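Local coordinates for trypsin-resistant surface T6 protein (Streptococcus pyogenes serotype M6, PDB 4P0D) that probably polymerises as the backbone subunit of surface pili, forming their shaft, and is probably anchored to the cell wall through a C-terminal sorting signal, at residues 58-61 / 62-66; 246-249 / 250-253; 165-168 / 169-172; 36-39 / 40-43; 432-435 / 436-439. The protein carries 1 engineered substitution. One frame throughout, in Å; residues are numbered along the deposited sequence. Where two conformers were deposited one is given.

Contact 1: residues 58-61 / 62-66; sequences EITT and IANGI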
loop_
_atom_site.group_PDB
_atom_site.type_symbol
_atom_site.label_atom_id
_atom_site.label_comp_id
_atom_site.label_asym_id
_atom_site.label_seq_id
_atom_site.Cartn_x
_atom_site.Cartn_y
_atom_site.Cartn_z
ATOM N N GLU A 58 28.854 -8.761 -19.252
ATOM C CA GLU A 58 28.948 -8.322 -20.641
ATOM C C GLU A 58 27.591 -8.220 -21.310
ATOM O O GLU A 58 27.327 -7.254 -22.014
ATOM C CB GLU A 58 29.826 -9.292 -21.452
ATOM C CG GLU A 58 31.304 -9.200 -21.101
ATOM C CD GLU A 58 32.152 -10.310 -21.694
ATOM O OE1 GLU A 58 31.590 -11.311 -22.218
ATOM O OE2 GLU A 58 33.404 -10.171 -21.630
ATOM N N ILE A 59 26.741 -9.225 -21.095
ATOM C CA ILE A 59 25.419 -9.284 -21.750
ATOM C C ILE A 59 24.550 -8.125 -21.308
ATOM O O ILE A 59 23.992 -7.404 -22.141
ATOM C CB ILE A 59 24.689 -10.628 -21.506
ATOM C CG1 ILE A 59 25.399 -11.765 -22.255
ATOM C CG2 ILE A 59 23.246 -10.550 -21.991
ATOM C CD1 ILE A 59 25.017 -13.162 -21.800
ATOM N N THR A 60 24.466 -7.918 -19.998
ATOM C CA THR A 60 23.736 -6.767 -19.460
ATOM C C THR A 60 24.320 -5.418 -19.950
ATOM O O THR A 60 23.581 -4.503 -20.309
ATOM C CB THR A 60 23.703 -6.815 -17.922
ATOM O OG1 THR A 60 22.968 -7.967 -17.509
ATOM C CG2 THR A 60 23.053 -5.578 -17.352
ATOM N N THR A 61 25.640 -5.292 -19.944
ATOM C CA THR A 61 26.309 -4.103 -20.492
ATOM C C THR A 61 25.871 -3.763 -21.923
ATOM O O THR A 61 25.600 -2.606 -22.240
ATOM C CB THR A 61 27.830 -4.283 -20.410
ATOM O OG1 THR A 61 28.178 -4.460 -19.036
ATOM C CG2 THR A 61 28.587 -3.059 -20.968
ATOM N N ILE A 62 25.781 -4.779 -22.783
ATOM C CA ILE A 62 25.370 -4.579 -24.172
ATOM C C ILE A 62 23.939 -4.077 -24.210
ATOM O O ILE A 62 23.617 -3.137 -24.937
ATOM C CB ILE A 62 25.499 -5.894 -24.991
ATOM C CG1 ILE A 62 26.970 -6.292 -25.107
ATOM C CG2 ILE A 62 24.876 -5.738 -26.371
ATOM C CD1 ILE A 62 27.249 -7.778 -25.170
ATOM N N ALA A 63 23.078 -4.702 -23.410
ATOM C CA ALA A 63 21.664 -4.303 -23.336
ATOM C C ALA A 63 21.538 -2.854 -22.893
ATOM O O ALA A 63 20.749 -2.092 -23.462
ATOM C CB ALA A 63 20.888 -5.222 -22.389
ATOM N N ASN A 64 22.309 -2.472 -21.875
ATOM C CA ASN A 64 22.354 -1.063 -21.446
ATOM C C ASN A 64 22.640 -0.157 -22.654
ATOM O O ASN A 64 21.954 0.842 -22.875
ATOM C CB ASN A 64 23.405 -0.850 -20.343
ATOM C CG ASN A 64 23.065 -1.573 -19.045
ATOM O OD1 ASN A 64 21.924 -1.987 -18.822
ATOM N ND2 ASN A 64 24.058 -1.747 -18.196
ATOM N N GLY A 65 23.628 -0.540 -23.457
ATOM C CA GLY A 65 24.071 0.266 -24.601
ATOM C C GLY A 65 23.025 0.361 -25.684
ATOM O O GLY A 65 22.860 1.400 -26.314
ATOM N N ILE A 66 22.306 -0.738 -25.902
ATOM C CA ILE A 66 21.219 -0.768 -26.862
ATOM C C ILE A 66 20.125 0.204 -26.450
ATOM O O ILE A 66 19.575 0.937 -27.281
ATOM C CB ILE A 66 20.649 -2.200 -27.005
ATOM C CG1 ILE A 66 21.670 -3.075 -27.733
ATOM C CG2 ILE A 66 19.322 -2.186 -27.743
ATOM C CD1 ILE A 66 21.278 -4.518 -27.911
#

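Contact 2: residues 246-249 / 250-253; sequences SFIY and DSLE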
loop_
_atom_site.group_PDB
_atom_site.type_symbol
_atom_site.label_atom_id
_atom_site.label_comp_id
_atom_site.label_asym_id
_atom_site.label_seq_id
_atom_site.Cartn_x
_atom_site.Cartn_y
_atom_site.Cartn_z
ATOM N N SER A 246 13.116 4.967 -0.528
ATOM C CA SER A 246 13.860 4.401 -1.636
ATOM C C SER A 246 15.001 3.605 -1.052
ATOM O O SER A 246 15.815 4.155 -0.307
ATOM C CB SER A 246 14.389 5.507 -2.570
ATOM O OG SER A 246 15.143 4.953 -3.641
ATOM N N PHE A 247 15.075 2.318 -1.383
ATOM C CA PHE A 247 16.199 1.493 -0.924
ATOM C C PHE A 247 17.313 1.433 -1.961
ATOM O O PHE A 247 17.101 1.718 -3.140
ATOM C CB PHE A 247 15.748 0.070 -0.609
ATOM C CG PHE A 247 14.833 -0.041 0.586
ATOM C CD1 PHE A 247 15.347 -0.044 1.872
ATOM C CD2 PHE A 247 13.462 -0.182 0.413
ATOM C CE1 PHE A 247 14.518 -0.166 2.967
ATOM C CE2 PHE A 247 12.623 -0.309 1.508
ATOM C CZ PHE A 247 13.146 -0.287 2.782
ATOM N N ILE A 248 18.499 1.063 -1.492
ATOM C CA ILE A 248 19.675 0.904 -2.324
ATOM C C ILE A 248 19.860 -0.583 -2.601
ATOM O O ILE A 248 20.383 -1.330 -1.753
ATOM C CB ILE A 248 20.917 1.497 -1.615
ATOM C CG1 ILE A 248 20.618 2.946 -1.211
ATOM C CG2 ILE A 248 22.157 1.365 -2.504
ATOM C CD1 ILE A 248 21.730 3.612 -0.416
ATOM N N TYR A 249 19.432 -1.007 -3.795
ATOM C CA TYR A 249 19.327 -2.448 -4.137
ATOM C C TYR A 249 20.521 -3.281 -3.710
ATOM O O TYR A 249 20.373 -4.319 -3.045
ATOM C CB TYR A 249 19.097 -2.649 -5.639
ATOM C CG TYR A 249 18.946 -4.100 -6.041
ATOM C CD1 TYR A 249 17.717 -4.748 -5.926
ATOM C CD2 TYR A 249 20.022 -4.824 -6.559
ATOM C CE1 TYR A 249 17.567 -6.058 -6.286
ATOM C CE2 TYR A 249 19.887 -6.151 -6.930
ATOM C CZ TYR A 249 18.653 -6.760 -6.799
ATOM O OH TYR A 249 18.469 -8.062 -7.183
ATOM N N ASP A 250 21.705 -2.826 -4.105
ATOM C CA ASP A 250 22.931 -3.570 -3.842
ATOM C C ASP A 250 23.166 -3.769 -2.334
ATOM O O ASP A 250 23.603 -4.855 -1.925
ATOM C CB ASP A 250 24.134 -2.914 -4.535
ATOM C CG ASP A 250 24.075 -3.038 -6.059
ATOM O OD1 ASP A 250 23.417 -3.962 -6.566
ATOM O OD2 ASP A 250 24.693 -2.213 -6.761
ATOM N N SER A 251 22.831 -2.761 -1.520
ATOM C CA SER A 251 23.034 -2.830 -0.063
ATOM C C SER A 251 22.130 -3.840 0.658
ATOM O O SER A 251 22.371 -4.174 1.819
ATOM C CB SER A 251 22.818 -1.451 0.574
ATOM O OG SER A 251 21.430 -1.173 0.733
ATOM N N LEU A 252 21.077 -4.301 -0.013
ATOM C CA LEU A 252 20.120 -5.230 0.603
ATOM C C LEU A 252 20.597 -6.677 0.645
ATOM O O LEU A 252 20.057 -7.486 1.413
ATOM C CB LEU A 252 18.757 -5.142 -0.077
ATOM C CG LEU A 252 18.062 -3.776 -0.068
ATOM C CD1 LEU A 252 16.672 -3.877 -0.688
ATOM C CD2 LEU A 252 17.978 -3.190 1.337
ATOM N N GLU A 253 21.616 -7.017 -0.153
ATOM C CA GLU A 253 22.149 -8.388 -0.179
ATOM C C GLU A 253 21.028 -9.409 -0.439
ATOM O O GLU A 253 20.986 -10.457 0.191
ATOM C CB GLU A 253 22.880 -8.727 1.140
ATOM C CG GLU A 253 24.089 -7.864 1.440
ATOM C CD GLU A 253 24.565 -7.951 2.874
ATOM O OE1 GLU A 253 24.219 -8.901 3.625
ATOM O OE2 GLU A 253 25.310 -7.040 3.261
#

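Contact 3: residues 165-168 / 169-172; sequences TTSL and GSVL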
loop_
_atom_site.group_PDB
_atom_site.type_symbol
_atom_site.label_atom_id
_atom_site.label_comp_id
_atom_site.label_asym_id
_atom_site.label_seq_id
_atom_site.Cartn_x
_atom_site.Cartn_y
_atom_site.Cartn_z
ATOM N N THR A 165 -12.316 -3.272 12.114
ATOM C CA THR A 165 -12.956 -2.049 12.587
ATOM C C THR A 165 -12.123 -1.343 13.665
ATOM O O THR A 165 -11.278 -1.943 14.310
ATOM C CB THR A 165 -14.367 -2.331 13.142
ATOM O OG1 THR A 165 -14.271 -3.005 14.400
ATOM C CG2 THR A 165 -15.175 -3.201 12.172
ATOM N N THR A 166 -12.387 -0.065 13.861
ATOM C CA THR A 166 -11.636 0.729 14.820
ATOM C C THR A 166 -12.499 1.870 15.368
ATOM O O THR A 166 -13.683 2.015 15.003
ATOM C CB THR A 166 -10.361 1.287 14.151
ATOM O OG1 THR A 166 -9.501 1.863 15.145
ATOM C CG2 THR A 166 -10.719 2.315 13.129
ATOM N N SER A 167 -11.915 2.700 16.221
ATOM C CA SER A 167 -12.653 3.778 16.845
ATOM C C SER A 167 -11.801 5.041 16.895
ATOM O O SER A 167 -10.565 4.980 16.768
ATOM C CB SER A 167 -13.093 3.346 18.235
ATOM O OG SER A 167 -11.961 3.143 19.080
ATOM N N LEU A 168 -12.460 6.183 17.061
ATOM C CA LEU A 168 -11.765 7.478 17.206
ATOM C C LEU A 168 -10.705 7.413 18.306
ATOM O O LEU A 168 -10.971 6.946 19.417
ATOM C CB LEU A 168 -12.765 8.593 17.527
ATOM C CG LEU A 168 -12.175 9.966 17.857
ATOM C CD1 LEU A 168 -11.527 10.560 16.616
ATOM C CD2 LEU A 168 -13.272 10.874 18.369
ATOM N N GLY A 169 -9.501 7.855 17.982
ATOM C CA GLY A 169 -8.392 7.866 18.937
ATOM C C GLY A 169 -7.613 6.568 19.024
ATOM O O GLY A 169 -6.678 6.492 19.792
ATOM N N SER A 170 -7.957 5.556 18.226
ATOM C CA SER A 170 -7.211 4.291 18.230
ATOM C C SER A 170 -5.922 4.364 17.399
ATOM O O SER A 170 -5.914 4.911 16.302
ATOM C CB SER A 170 -8.089 3.164 17.691
ATOM O OG SER A 170 -9.233 2.959 18.505
ATOM N N VAL A 171 -4.839 3.800 17.914
ATOM C CA VAL A 171 -3.589 3.721 17.158
ATOM C C VAL A 171 -3.548 2.384 16.413
ATOM O O VAL A 171 -3.688 1.300 17.001
ATOM C CB VAL A 171 -2.350 3.889 18.058
ATOM C CG1 VAL A 171 -1.075 3.466 17.357
ATOM C CG2 VAL A 171 -2.231 5.335 18.525
ATOM N N LEU A 172 -3.361 2.477 15.105
ATOM C CA LEU A 172 -3.305 1.296 14.243
ATOM C C LEU A 172 -1.878 1.061 13.774
ATOM O O LEU A 172 -1.165 2.028 13.434
ATOM C CB LEU A 172 -4.232 1.496 13.043
ATOM C CG LEU A 172 -5.707 1.737 13.378
ATOM C CD1 LEU A 172 -6.543 1.772 12.123
ATOM C CD2 LEU A 172 -6.248 0.659 14.286
#

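Contact 4: residues 36-39 / 40-43; sequences DSFI and NFKY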
loop_
_atom_site.group_PDB
_atom_site.type_symbol
_atom_site.label_atom_id
_atom_site.label_comp_id
_atom_site.label_asym_id
_atom_site.label_seq_id
_atom_site.Cartn_x
_atom_site.Cartn_y
_atom_site.Cartn_z
ATOM N N ASP A 36 29.649 -18.918 -49.867
ATOM C CA ASP A 36 29.762 -20.366 -49.700
ATOM C C ASP A 36 30.732 -20.750 -48.580
ATOM O O ASP A 36 30.921 -21.933 -48.297
ATOM C CB ASP A 36 30.220 -21.000 -51.018
ATOM C CG ASP A 36 31.718 -20.820 -51.264
ATOM O OD1 ASP A 36 32.210 -19.684 -51.158
ATOM O OD2 ASP A 36 32.410 -21.822 -51.529
ATOM N N SER A 37 31.331 -19.747 -47.944
ATOM C CA SER A 37 32.252 -19.957 -46.842
ATOM C C SER A 37 31.986 -18.942 -45.721
ATOM O O SER A 37 31.786 -17.760 -45.988
ATOM C CB SER A 37 33.695 -19.802 -47.353
ATOM O OG SER A 37 34.631 -20.241 -46.387
ATOM N N PHE A 38 31.982 -19.413 -44.478
ATOM C CA PHE A 38 31.796 -18.560 -43.302
ATOM C C PHE A 38 33.140 -18.091 -42.753
ATOM O O PHE A 38 34.012 -18.904 -42.430
ATOM C CB PHE A 38 31.066 -19.319 -42.184
ATOM C CG PHE A 38 30.924 -18.525 -40.908
ATOM C CD1 PHE A 38 30.051 -17.449 -40.843
ATOM C CD2 PHE A 38 31.674 -18.844 -39.781
ATOM C CE1 PHE A 38 29.919 -16.707 -39.676
ATOM C CE2 PHE A 38 31.544 -18.107 -38.607
ATOM C CZ PHE A 38 30.658 -17.037 -38.557
ATOM N N ILE A 39 33.275 -16.781 -42.584
ATOM C CA ILE A 39 34.529 -16.179 -42.136
ATOM C C ILE A 39 34.520 -15.957 -40.613
ATOM O O ILE A 39 35.243 -16.631 -39.870
ATOM C CB ILE A 39 34.782 -14.848 -42.896
ATOM C CG1 ILE A 39 34.589 -15.054 -44.412
ATOM C CG2 ILE A 39 36.171 -14.290 -42.592
ATOM C CD1 ILE A 39 35.077 -13.894 -45.268
ATOM N N ASN A 40 33.687 -15.020 -40.156
ATOM C CA ASN A 40 33.654 -14.621 -38.750
ATOM C C ASN A 40 32.397 -13.809 -38.453
ATOM O O ASN A 40 31.562 -13.582 -39.336
ATOM C CB ASN A 40 34.911 -13.795 -38.403
ATOM C CG ASN A 40 34.945 -12.449 -39.117
ATOM O OD1 ASN A 40 34.162 -12.196 -40.023
ATOM N ND2 ASN A 40 35.861 -11.573 -38.700
ATOM N N PHE A 41 32.280 -13.357 -37.206
ATOM C CA PHE A 41 31.240 -12.403 -36.828
ATOM C C PHE A 41 31.751 -10.986 -36.814
ATOM O O PHE A 41 32.800 -10.733 -36.249
ATOM C CB PHE A 41 30.730 -12.727 -35.439
ATOM C CG PHE A 41 29.913 -13.959 -35.395
ATOM C CD1 PHE A 41 28.677 -13.994 -36.022
ATOM C CD2 PHE A 41 30.368 -15.083 -34.742
ATOM C CE1 PHE A 41 27.910 -15.147 -35.992
ATOM C CE2 PHE A 41 29.606 -16.233 -34.708
ATOM C CZ PHE A 41 28.374 -16.262 -35.336
ATOM N N LYS A 42 30.994 -10.074 -37.420
ATOM C CA LYS A 42 31.204 -8.645 -37.239
ATOM C C LYS A 42 30.205 -8.095 -36.215
ATOM O O LYS A 42 28.994 -8.146 -36.427
ATOM C CB LYS A 42 31.042 -7.893 -38.559
ATOM C CG LYS A 42 31.113 -6.377 -38.389
ATOM C CD LYS A 42 31.340 -5.633 -39.699
ATOM C CE LYS A 42 30.045 -5.274 -40.415
ATOM N NZ LYS A 42 30.092 -3.898 -40.998
ATOM N N TYR A 43 30.726 -7.544 -35.127
ATOM C CA TYR A 43 29.909 -7.057 -34.028
ATOM C C TYR A 43 29.689 -5.561 -34.136
ATOM O O TYR A 43 30.564 -4.843 -34.598
ATOM C CB TYR A 43 30.593 -7.379 -32.705
ATOM C CG TYR A 43 30.637 -8.850 -32.416
ATOM C CD1 TYR A 43 29.483 -9.529 -32.031
ATOM C CD2 TYR A 43 31.819 -9.572 -32.522
ATOM C CE1 TYR A 43 29.506 -10.875 -31.762
ATOM C CE2 TYR A 43 31.851 -10.924 -32.253
ATOM C CZ TYR A 43 30.685 -11.573 -31.872
ATOM O OH TYR A 43 30.694 -12.933 -31.593
#

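Contact 5: residues 432-435 / 436-439; sequences FYSI and DSRP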
loop_
_atom_site.group_PDB
_atom_site.type_symbol
_atom_site.label_atom_id
_atom_site.label_comp_id
_atom_site.label_asym_id
_atom_site.label_seq_id
_atom_site.Cartn_x
_atom_site.Cartn_y
_atom_site.Cartn_z
ATOM N N PHE A 432 -5.782 13.563 19.337
ATOM C CA PHE A 432 -6.551 12.783 20.307
ATOM C C PHE A 432 -6.220 11.285 20.260
ATOM O O PHE A 432 -6.232 10.653 19.188
ATOM C CB PHE A 432 -8.060 12.953 20.108
ATOM C CG PHE A 432 -8.885 12.124 21.061
ATOM C CD1 PHE A 432 -9.016 12.502 22.387
ATOM C CD2 PHE A 432 -9.505 10.962 20.643
ATOM C CE1 PHE A 432 -9.756 11.741 23.273
ATOM C CE2 PHE A 432 -10.253 10.191 21.527
ATOM C CZ PHE A 432 -10.374 10.573 22.842
ATOM N N TYR A 433 -5.967 10.723 21.443
ATOM C CA TYR A 433 -5.754 9.296 21.617
ATOM C C TYR A 433 -6.752 8.781 22.611
ATOM O O TYR A 433 -6.983 9.409 23.643
ATOM C CB TYR A 433 -4.368 9.017 22.201
ATOM C CG TYR A 433 -3.256 9.404 21.280
ATOM C CD1 TYR A 433 -2.850 10.728 21.176
ATOM C CD2 TYR A 433 -2.624 8.454 20.498
ATOM C CE1 TYR A 433 -1.843 11.099 20.312
ATOM C CE2 TYR A 433 -1.597 8.806 19.648
ATOM C CZ TYR A 433 -1.222 10.132 19.553
ATOM O OH TYR A 433 -0.212 10.478 18.692
ATOM N N SER A 434 -7.255 7.588 22.357
ATOM C CA SER A 434 -8.153 6.924 23.277
ATOM C C SER A 434 -7.367 6.460 24.503
ATOM O O SER A 434 -6.136 6.417 24.497
ATOM C CB SER A 434 -8.796 5.729 22.599
ATOM O OG SER A 434 -7.829 4.727 22.338
ATOM N N ILE A 435 -8.097 6.094 25.546
ATOM C CA ILE A 435 -7.511 5.563 26.770
ATOM C C ILE A 435 -6.615 4.367 26.458
ATOM O O ILE A 435 -5.491 4.256 26.979
ATOM C CB ILE A 435 -8.613 5.140 27.768
ATOM C CG1 ILE A 435 -9.437 6.352 28.238
ATOM C CG2 ILE A 435 -8.038 4.366 28.937
ATOM C CD1 ILE A 435 -8.695 7.348 29.109
ATOM N N ASP A 436 -7.103 3.469 25.610
ATOM C CA ASP A 436 -6.347 2.257 25.282
ATOM C C ASP A 436 -5.149 2.489 24.356
ATOM O O ASP A 436 -4.319 1.607 24.195
ATOM C CB ASP A 436 -7.270 1.174 24.713
ATOM C CG ASP A 436 -8.202 0.587 25.768
ATOM O OD1 ASP A 436 -7.821 0.522 26.963
ATOM O OD2 ASP A 436 -9.325 0.196 25.390
ATOM N N SER A 437 -5.071 3.667 23.748
ATOM C CA SER A 437 -3.925 4.041 22.934
ATOM C C SER A 437 -3.109 5.165 23.593
ATOM O O SER A 437 -2.514 5.994 22.907
ATOM C CB SER A 437 -4.388 4.449 21.539
ATOM O OG SER A 437 -4.669 3.302 20.758
ATOM N N ARG A 438 -3.075 5.182 24.925
ATOM C CA ARG A 438 -2.294 6.185 25.663
ATOM C C ARG A 438 -0.839 6.208 25.180
ATOM O O ARG A 438 -0.147 5.185 25.290
ATOM C CB ARG A 438 -2.346 5.879 27.162
ATOM C CG ARG A 438 -1.607 6.897 28.012
ATOM C CD ARG A 438 -1.598 6.469 29.457
ATOM N NE ARG A 438 -1.074 7.500 30.353
ATOM C CZ ARG A 438 -1.195 7.449 31.681
ATOM N NH1 ARG A 438 -1.818 6.431 32.267
ATOM N NH2 ARG A 438 -0.706 8.428 32.429
ATOM N N PRO A 439 -0.391 7.347 24.600
ATOM C CA PRO A 439 0.946 7.410 24.043
ATOM C C PRO A 439 1.975 7.793 25.094
ATOM O O PRO A 439 1.621 8.196 26.209
ATOM C CB PRO A 439 0.826 8.522 22.990
ATOM C CG PRO A 439 -0.155 9.474 23.599
ATOM C CD PRO A 439 -1.128 8.615 24.366
#

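Contact 1: residues 58-61 / 62-66
With its CG set beside its own backbone N (chi1 -65°), Asn-64 leans its amide back along the helix to Thr-60, whose CG2 lies anti to the backbone N. The methyl thus comes near both amide heteroatoms, OD1 and ND2 of Asn-64 each lying 4.0 Å from Thr-60 CG2. The backbones of the same pair are joined by a short, nearly straight alpha-helical bond, 2.9 Å from Asn-64 N to Thr-60 O with 168° at the hydrogen. Successive i to i+4 bonds run from Ile-62 N to Glu-58 O (3.0 Å), from Ala-63 N to Ile-59 O and from Gly-65 N to Thr-61 O, which establishes a regular helical turn. Ile-62 folds its long branch back over the preceding turn, CD1 lying 3.2 Å from Glu-58 O. The polar ends look elsewhere: Thr-60 OG1 is hydrogen-bonded with Thr-184 OG1 and Asn-64 ND2 with the carbonyl of Glu-186, both in the following domain. Helix 56-68 lies with Ile-59, Ile-62 and Ala-63 packed on strands 20-31, 94-101 and 108-116, while Thr-60 and Asn-64 reach loops of the middle domain.

Contact 2: residues 246-249 / 250-253
Leu-252 turns back beneath the bend that ends strand 242-247 and meets each residue from Phe-247 to Tyr-249. Its CB lies 3.5 Å from Tyr-249 O, the same carbonyl that accepts a bond from Leu-252 N. CG follows at 3.8 Å from Ile-248 O, placed beside the leucine's own backbone N by a chi1 of -59°. At the tip the branches divide: CD1 touches Phe-247 CB at 4.1 Å, while CD2 approaches the ring at CD1 of Phe-247. The two side chains cross at about a right angle. The bend itself rests on the bond from Leu-252 N to Tyr-249 O, 3.1 Å long, whose donor stands well above the carbonyl plane. A weak bond joins Ser-251 N to Ile-248 O; a second to Ile-248 O, from Ser-251 OG, is tentative because that serine was modelled in two conformers. On the outer side, Asp-250 OD1 meets the edge of the Tyr-249 ring in plane, 3.5 Å from CD2, and also forms a salt bridge with Lys-190. Tyr-249 OH is bonded to Tyr-183 N. Phe-247 packs on strand 192-197 and Leu-252 on strand 231-238, so the turn lies between these strands, where strand 242-247 gives way to the loop before strand 258-265.

Contact 3: residues 165-168 / 169-172
Thr-166, just before the type II beta turn Ser-167 to Ser-170, packs tightly against Ser-170. Thr-166 OG1 stands 3.2 Å from Ser-170 CB, and the same oxygen meets Leu-172 CD2 at 3.6 Å. A chi1 of -170° sets that hydroxyl anti to its backbone N, turned to Ser-170 and Leu-172. Thr-166 and Leu-172 are buried; both rest on Val-265 of strand 258-265 and on Val-316 of strand 307-316. The turn is closed by the bond from Ser-170 N to Ser-167 O, 3.0 Å long with 152° at the hydrogen. Gly-169 takes the third position with a positive phi of 86°, the conformation in which type II turns commonly have glycine.

The other side is looser and partly open to solvent. Here the hydroxyls of Ser-167 and Ser-170 meet, OG to OG, at 2.8 Å; a bond from Ser-167 OG to Ser-170 OG is possible but not settled, since that proton has another acceptor within reach. Leu-168 turns its side chain away from 169-172 and touches Phe-432 of strand 431-434. The turn thus joins two kinds of chemistry: on one side a buried threonine whose oxygen touches Ser-170 CB and a leucine methyl, and on the other a close pair of hydroxyls on partly exposed serines, which may add a side-chain link to the backbone bond before the chain enters strand 171-179.

Contact 4: residues 36-39 / 40-43
Phe-38 directs its ring edge at the face of Phe-41 in a T-shaped pair. The centroids are 5.4 Å apart and the planes meet at 67°, short of a perfect T. The approaching atom is CZ of Phe-38, which stands 4.0 Å above the plane of the Phe-41 ring, over its centre. Phe-38 extends forward along the strand because its CG lies anti to the backbone N (chi1 176°), and this carries the ring over the following peptide: Asn-40 N sits 3.9 Å above the centre of one face of the Phe-38 ring. The Phe-38 CE1 corner also lies 3.5 Å from Asn-40 O. Two residues three apart in a regular strand would point to opposite faces; here a classic beta bulge, in which Ile-39 and Asn-40 both face Val-30 of strand 20-31, shifts the alternation and brings the phenylalanines onto one side. Phe-38 also meets the Tyr-118 ring, and Phe-41 packs on Val-95. The chemistry across the pair is thus aromatic, combining dispersion with the weak electrostatic attraction of a C-H edge for a ring face, an attraction that does not require an exact right angle between the planes.

Contact 5: residues 432-435 / 436-439
Tyr-433 and Pro-439 clasp the ends of a turn that follows strand 431-434, the edge strand of a small antiparallel sheet. The backbone angles of Ile-435 and Asp-436 are those of a type I beta turn, and the bond from Ser-437 N to Ser-434 O, at 3.0 Å, closes it. The bond is bent, 139° at the hydrogen, and its donor also lies above the carbonyl plane, not on a lone pair. Ser-434 adds a second, weak acceptor, since its first torsion puts OG between the backbone N and the carbonyl carbon, where it comes within 3.3 Å of Ser-437 N. The same hydroxyl has a weak bond to Gly-169 O. The side chain of Ser-437 is set otherwise, its OG anti to the carbonyl carbon (chi1 -79°), and this oxygen is bonded to Val-171 N. A further weak bond, from Arg-438 N to Ile-435 O, continues the bend, while the arginine chain runs out extended, away from the turn.

Past this point the chain comes back over the tyrosine. Ser-437 O reaches the ring obliquely, 3.4 Å from Tyr-433 CD2. Pro-439 lies across one face, with CD 3.8 Å from Tyr-433 CG. The CH-pi contact is well centred: Pro-439 CG stands 3.8 Å from the centroid of the Tyr-433 ring, 10° off its normal.

How the contacts relate
All five contacts are local, but they are spread along an elongated chain: the centres of contacts 4 and 5 are about 78 Å apart. Contacts 4 and 1 both belong to the N-terminal domain, one a strand with an aromatic pair, the other a helix with four regular backbone bonds and half its touching residues buried. Contacts 2 and 3 are turns in the middle of the chain; each buries one leucine (Leu-252, Leu-172), with serines at partly exposed positions. Contact 5 is the surface case. Contacts 3 and 5 are the one pair that touch: a probable hydrogen bond from Ser-434 N to Gly-169 O (2.8 Å) and packing of Val-171 CG2 on Tyr-433 CE2 bring the two turns side by side.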